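Local coordinates for protein fructose transport system repressor FruR (Pseudomonas putida, PDB 3O74) that probably binds specific DNA sites to repress or activate transcription, with fructose 1-phosphate as its preferred effector, at residues Ile20-Gln23 / Leu24-Ala28; Leu169-Gln172 / Leu173-Leu177. One frame throughout, in Å; residues are numbered along the deposited sequence.

Interaction 1. Residues Ile20-Gln23 / Leu24-Ala28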
ATOM      1  N   ILE B  20      -2.313   3.765  -8.049  1.00 25.51           N
ATOM      2  CA  ILE B  20      -2.330   4.908  -8.947  1.00 26.23           C
ATOM      3  C   ILE B  20      -0.932   5.512  -9.076  1.00 25.56           C
ATOM      4  O   ILE B  20      -0.465   5.786 -10.179  1.00 26.53           O
ATOM      5  CB  ILE B  20      -3.332   5.982  -8.476  1.00 24.78           C
ATOM      6  CG1 ILE B  20      -4.768   5.469  -8.630  1.00 27.84           C
ATOM      7  CG2 ILE B  20      -3.138   7.268  -9.261  1.00 22.03           C
ATOM      8  CD1 ILE B  20      -5.820   6.378  -8.005  1.00 29.26           C
ATOM      9  N   ALA B  21      -0.262   5.704  -7.944  1.00 29.27           N
ATOM     10  CA  ALA B  21       1.094   6.248  -7.946  1.00 29.37           C
ATOM     11  C   ALA B  21       2.038   5.381  -8.773  1.00 29.35           C
ATOM     12  O   ALA B  21       2.913   5.890  -9.471  1.00 26.26           O
ATOM     13  CB  ALA B  21       1.612   6.396  -6.521  1.00 28.55           C
ATOM     14  N   LYS B  22       1.850   4.067  -8.697  1.00 30.00           N
ATOM     15  CA  LYS B  22       2.681   3.137  -9.453  1.00 34.82           C
ATOM     16  C   LYS B  22       2.379   3.220 -10.945  1.00 32.09           C
ATOM     17  O   LYS B  22       3.290   3.216 -11.773  1.00 33.23           O
ATOM     18  CB  LYS B  22       2.457   1.710  -8.959  1.00 35.61           C
ATOM     19  CG  LYS B  22       3.391   0.672  -9.557  1.00 37.29           C
ATOM     20  CD  LYS B  22       3.061  -0.699  -8.989  1.00 44.94           C
ATOM     21  CE  LYS B  22       4.185  -1.699  -9.196  1.00 48.56           C
ATOM     22  NZ  LYS B  22       3.901  -2.960  -8.450  1.00 50.45           N
ATOM     23  N   GLN B  23       1.096   3.299 -11.284  1.00 29.99           N
ATOM     24  CA  GLN B  23       0.679   3.418 -12.683  1.00 29.44           C
ATOM     25  C   GLN B  23       1.125   4.745 -13.288  1.00 27.63           C
ATOM     26  O   GLN B  23       1.477   4.816 -14.467  1.00 32.29           O
ATOM     27  CB  GLN B  23      -0.840   3.280 -12.804  1.00 35.40           C
ATOM     28  CG  GLN B  23      -1.376   1.915 -12.432  1.00 45.78           C
ATOM     29  CD  GLN B  23      -1.020   0.854 -13.448  1.00 53.82           C
ATOM     30  OE1 GLN B  23      -0.611  -0.248 -13.089  1.00 59.71           O
ATOM     31  NE2 GLN B  23      -1.170   1.182 -14.727  1.00 55.60           N
ATOM     32  N   LEU B  24       1.092   5.802 -12.483  1.00 26.73           N
ATOM     33  CA  LEU B  24       1.583   7.099 -12.930  1.00 29.08           C
ATOM     34  C   LEU B  24       3.077   7.031 -13.207  1.00 29.32           C
ATOM     35  O   LEU B  24       3.544   7.497 -14.243  1.00 33.92           O
ATOM     36  CB  LEU B  24       1.310   8.179 -11.883  1.00 30.55           C
ATOM     37  CG  LEU B  24      -0.069   8.830 -11.864  1.00 31.78           C
ATOM     38  CD1 LEU B  24      -0.148   9.845 -10.733  1.00 31.60           C
ATOM     39  CD2 LEU B  24      -0.383   9.493 -13.204  1.00 25.11           C
ATOM     40  N   GLU B  25       3.827   6.446 -12.277  1.00 31.65           N
ATOM     41  CA  GLU B  25       5.282   6.408 -12.404  1.00 34.20           C
ATOM     42  C   GLU B  25       5.714   5.641 -13.653  1.00 30.76           C
ATOM     43  O   GLU B  25       6.653   6.040 -14.343  1.00 30.39           O
ATOM     44  CB  GLU B  25       5.935   5.822 -11.145  1.00 39.66           C
ATOM     45  CG  GLU B  25       7.424   6.133 -11.034  1.00 49.97           C
ATOM     46  CD  GLU B  25       7.968   5.967  -9.622  1.00 59.88           C
ATOM     47  OE1 GLU B  25       7.346   5.235  -8.824  1.00 66.93           O
ATOM     48  OE2 GLU B  25       9.019   6.572  -9.311  1.00 54.16           O
ATOM     49  N   GLN B  26       5.013   4.548 -13.941  1.00 30.37           N
ATOM     50  CA  GLN B  26       5.296   3.731 -15.115  1.00 35.16           C
ATOM     51  C   GLN B  26       5.048   4.501 -16.406  1.00 39.47           C
ATOM     52  O   GLN B  26       5.910   4.560 -17.287  1.00 41.51           O
ATOM     53  CB  GLN B  26       4.422   2.477 -15.108  1.00 41.87           C
ATOM     54  CG  GLN B  26       5.181   1.183 -14.891  1.00 52.99           C
ATOM     55  CD  GLN B  26       5.089   0.689 -13.463  1.00 57.88           C
ATOM     56  OE1 GLN B  26       4.471  -0.341 -13.190  1.00 58.07           O
ATOM     57  NE2 GLN B  26       5.700   1.425 -12.540  1.00 59.10           N
ATOM     58  N   GLY B  27       3.859   5.084 -16.517  1.00 39.71           N
ATOM     59  CA  GLY B  27       3.498   5.857 -17.689  1.00 40.01           C
ATOM     60  C   GLY B  27       4.408   7.053 -17.873  1.00 34.70           C
ATOM     61  O   GLY B  27       4.800   7.372 -18.991  1.00 37.70           O
ATOM     62  N   ALA B  28       4.747   7.717 -16.772  1.00 34.29           N
ATOM     63  CA  ALA B  28       5.625   8.882 -16.828  1.00 33.57           C
ATOM     64  C   ALA B  28       7.000   8.487 -17.344  1.00 32.91           C
ATOM     65  O   ALA B  28       7.595   9.183 -18.176  1.00 33.19           O
ATOM     66  CB  ALA B  28       5.729   9.537 -15.460  1.00 30.70           C
TER
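Leu24 N donates to Ile20 O at 2.8 Å, the first of four successive i to i+4 backbone bonds that join these two halves of one helix. Glu25 N gives to Ala21 O and Gln26 N to Lys22 O in the same sense. The row lengthens to 3.2 Å from Gly27 N to Gln23 O, though there the N-H is nearly straight at 169°, and Ala28 N continues it by donating to Leu24 O.

Beneath this backbone, Ile20 and Leu24 line the same flank: CG2 of Ile20 lies 4.2 Å from CD1 of Leu24. These residues sit on helix 15-30, the crossover of the first beta-alpha-beta unit in a LacI-family effector domain of periplasmic-binding-protein type. Ala21 and Leu24 press on Phe7 of strand 4-9, while Leu24 and Glu25 reach Leu35 of strand 34-39; helix 234-250 packs against Ile20, Gln23 and Leu24.

Another flank faces the second subunit. Lys22 and Gln26 run side by side and point the same way, Lys22 CG lying 3.8 Å from Gln26 NE2. That amide nitrogen also comes within 3.1 Å of Lys22 O, but at a poor angle; Lys22 O accepts the backbone N-H of Gln26. With CG opposite the backbone nitrogen (chi1 -173°) and the remaining torsions extended, Lys22 carries NZ well clear of the helix to a salt bridge with Asp11 of the second subunit. Glu25 is likewise engaged across the interface, where its OE2 accepts a hydrogen bond from the backbone N of Ser39 of the second subunit; Arg29 of its own chain offers a long, weak ion pair to the same oxygen.

Interaction 2. Residues Leu169-Gln172 / Leu173-Leu177; sequences LMQQ and LIDDL
Gln171 O accepts the backbone N-H of Asp175 at 2.8 Å and has the Asp175 carboxylate beside it. These are the C-terminal turns of helix 163-177, in the alpha/beta sugar-binding fold of the LacI family. Leu173 N and Ile174 N bond back to Leu169 O and Met170 O in the usual way, but the bond from Asp176 N to Gln172 O is weak, bent to 128° as the helix runs out.

On the buried side Met170, a selenomethionine, spans two neighbours: SE lies 4.1 Å from Leu173 CD2 and CG lies 4.0 Å from Ile174 CD1. Its bend at chi2 (59°) turns the selenium toward Leu173. Ile126 of strand 122-128 and Thr198 of helix 189-201 pack against Met170, and Leu173 rests on Tyr156 of strand 152-158.

The outer side gathers acceptors. Gln171 OE1 lies 3.4 Å from Asp175 OD1, two acceptors that make no hydrogen bond to each other, and the amide and carboxylate planes stand 63° apart. Asp176 folds back over Gln172 O, and its OD2, 3.8 Å from Gln172 CG, is hydrogen-bonded to the hydroxyl OH of Tyr156.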
ATOM      1  N   LEU B 169     -16.552   4.248  14.957  1.00 27.76           N
ATOM      2  CA  LEU B 169     -17.879   4.509  14.402  1.00 24.45           C
ATOM      3  C   LEU B 169     -18.783   3.277  14.433  1.00 28.06           C
ATOM      4  O   LEU B 169     -19.981   3.385  14.691  1.00 31.41           O
ATOM      5  CB  LEU B 169     -17.771   5.049  12.976  1.00 22.00           C
ATOM      6  CG  LEU B 169     -17.066   6.400  12.837  1.00 24.88           C
ATOM      7  CD1 LEU B 169     -16.989   6.816  11.376  1.00 30.40           C
ATOM      8  CD2 LEU B 169     -17.763   7.466  13.671  1.00 32.05           C
HETATM    9  N   MSE B 170     -18.211   2.107  14.166  1.00 27.81           N
HETATM   10  CA  MSE B 170     -18.980   0.870  14.228  1.00 28.53           C
HETATM   11  C   MSE B 170     -19.493   0.639  15.645  1.00 30.72           C
HETATM   12  O   MSE B 170     -20.637   0.236  15.837  1.00 30.28           O
HETATM   13  CB  MSE B 170     -18.146  -0.327  13.769  1.00 26.35           C
HETATM   14  CG  MSE B 170     -18.958  -1.609  13.607  1.00 29.59           C
HETATM   15 SE   MSE B 170     -20.395  -1.388  12.303  0.61 32.00          SE
HETATM   16  CE  MSE B 170     -21.177  -3.168  12.388  1.00 44.14           C
ATOM     17  N   GLN B 171     -18.637   0.892  16.633  1.00 37.29           N
ATOM     18  CA  GLN B 171     -19.027   0.761  18.036  1.00 41.83           C
ATOM     19  C   GLN B 171     -20.175   1.703  18.360  1.00 42.75           C
ATOM     20  O   GLN B 171     -21.193   1.293  18.917  1.00 44.16           O
ATOM     21  CB  GLN B 171     -17.849   1.072  18.961  1.00 47.63           C
ATOM     22  CG  GLN B 171     -17.009  -0.127  19.335  1.00 53.72           C
ATOM     23  CD  GLN B 171     -17.769  -1.138  20.173  1.00 55.69           C
ATOM     24  OE1 GLN B 171     -18.828  -0.843  20.729  1.00 54.23           O
ATOM     25  NE2 GLN B 171     -17.223  -2.342  20.267  1.00 57.17           N
ATOM     26  N   GLN B 172     -19.996   2.971  18.004  1.00 44.95           N
ATOM     27  CA  GLN B 172     -20.997   3.998  18.257  1.00 45.27           C
ATOM     28  C   GLN B 172     -22.319   3.614  17.603  1.00 41.31           C
ATOM     29  O   GLN B 172     -23.388   3.822  18.172  1.00 44.68           O
ATOM     30  CB  GLN B 172     -20.498   5.345  17.728  1.00 51.04           C
ATOM     31  CG  GLN B 172     -21.441   6.519  17.929  1.00 64.92           C
ATOM     32  CD  GLN B 172     -20.858   7.821  17.401  1.00 72.76           C
ATOM     33  OE1 GLN B 172     -21.589   8.730  17.005  1.00 73.75           O
ATOM     34  NE2 GLN B 172     -19.531   7.913  17.388  1.00 74.61           N
ATOM     35  N   LEU B 173     -22.235   3.043  16.407  1.00 38.26           N
ATOM     36  CA  LEU B 173     -23.414   2.584  15.680  1.00 36.22           C
ATOM     37  C   LEU B 173     -24.114   1.450  16.418  1.00 39.98           C
ATOM     38  O   LEU B 173     -25.324   1.496  16.656  1.00 41.77           O
ATOM     39  CB  LEU B 173     -23.018   2.116  14.278  1.00 32.62           C
ATOM     40  CG  LEU B 173     -24.147   1.546  13.419  1.00 36.75           C
ATOM     41  CD1 LEU B 173     -25.256   2.576  13.254  1.00 40.30           C
ATOM     42  CD2 LEU B 173     -23.624   1.094  12.063  1.00 39.19           C
ATOM     43  N   ILE B 174     -23.348   0.425  16.773  1.00 35.30           N
ATOM     44  CA  ILE B 174     -23.888  -0.719  17.501  1.00 34.12           C
ATOM     45  C   ILE B 174     -24.499  -0.280  18.825  1.00 40.33           C
ATOM     46  O   ILE B 174     -25.596  -0.710  19.185  1.00 43.69           O
ATOM     47  CB  ILE B 174     -22.792  -1.773  17.760  1.00 31.55           C
ATOM     48  CG1 ILE B 174     -22.409  -2.461  16.451  1.00 33.48           C
ATOM     49  CG2 ILE B 174     -23.257  -2.803  18.793  1.00 37.60           C
ATOM     50  CD1 ILE B 174     -21.148  -3.301  16.547  1.00 35.14           C
ATOM     51  N   ASP B 175     -23.788   0.582  19.544  1.00 45.42           N
ATOM     52  CA  ASP B 175     -24.281   1.096  20.817  1.00 51.46           C
ATOM     53  C   ASP B 175     -25.575   1.886  20.633  1.00 52.67           C
ATOM     54  O   ASP B 175     -26.413   1.924  21.534  1.00 55.60           O
ATOM     55  CB  ASP B 175     -23.216   1.961  21.505  1.00 54.92           C
ATOM     56  CG  ASP B 175     -22.013   1.152  21.971  1.00 64.98           C
ATOM     57  OD1 ASP B 175     -22.003  -0.081  21.771  1.00 71.22           O
ATOM     58  OD2 ASP B 175     -21.073   1.753  22.539  1.00 66.89           O
ATOM     59  N   ASP B 176     -25.742   2.504  19.466  1.00 47.41           N
ATOM     60  CA  ASP B 176     -26.915   3.341  19.198  1.00 52.20           C
ATOM     61  C   ASP B 176     -28.137   2.573  18.685  1.00 46.32           C
ATOM     62  O   ASP B 176     -29.272   2.999  18.897  1.00 42.77           O
ATOM     63  CB  ASP B 176     -26.556   4.485  18.241  1.00 56.68           C
ATOM     64  CG  ASP B 176     -25.684   5.544  18.894  1.00 62.75           C
ATOM     65  OD1 ASP B 176     -25.432   5.440  20.112  1.00 66.55           O
ATOM     66  OD2 ASP B 176     -25.252   6.483  18.193  1.00 63.92           O
ATOM     67  N   LEU B 177     -27.901   1.454  18.005  1.00 41.30           N
ATOM     68  CA  LEU B 177     -28.987   0.604  17.517  1.00 35.76           C
ATOM     69  C   LEU B 177     -29.345  -0.481  18.524  1.00 43.91           C
ATOM     70  O   LEU B 177     -30.443  -1.043  18.485  1.00 53.84           O
ATOM     71  CB  LEU B 177     -28.624  -0.049  16.181  1.00 37.69           C
ATOM     72  CG  LEU B 177     -28.672   0.815  14.925  1.00 39.51           C
ATOM     73  CD1 LEU B 177     -28.187   0.012  13.730  1.00 44.74           C
ATOM     74  CD2 LEU B 177     -30.082   1.332  14.694  1.00 48.23           C
TER

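Interaction 1 comes first along the chain and interaction 2 well after it, each a local set of i to i+4 contacts within one helix. They do not touch: their centres are 39 Å apart and their nearest atoms about 22 Å, on opposite sides of the chain's centre. Helix 15-30 links strands 4-9 and 34-39 at one end of the strand order, whereas helix 163-177 follows strand 152-158, the outermost strand at the other. The two therefore sample the two lobes of the LacI-family fold. Interaction 1 also serves the subunit interface, while no other protein chain of the assembly touches interaction 2, whose contacts within the assembly stay inside its own chain.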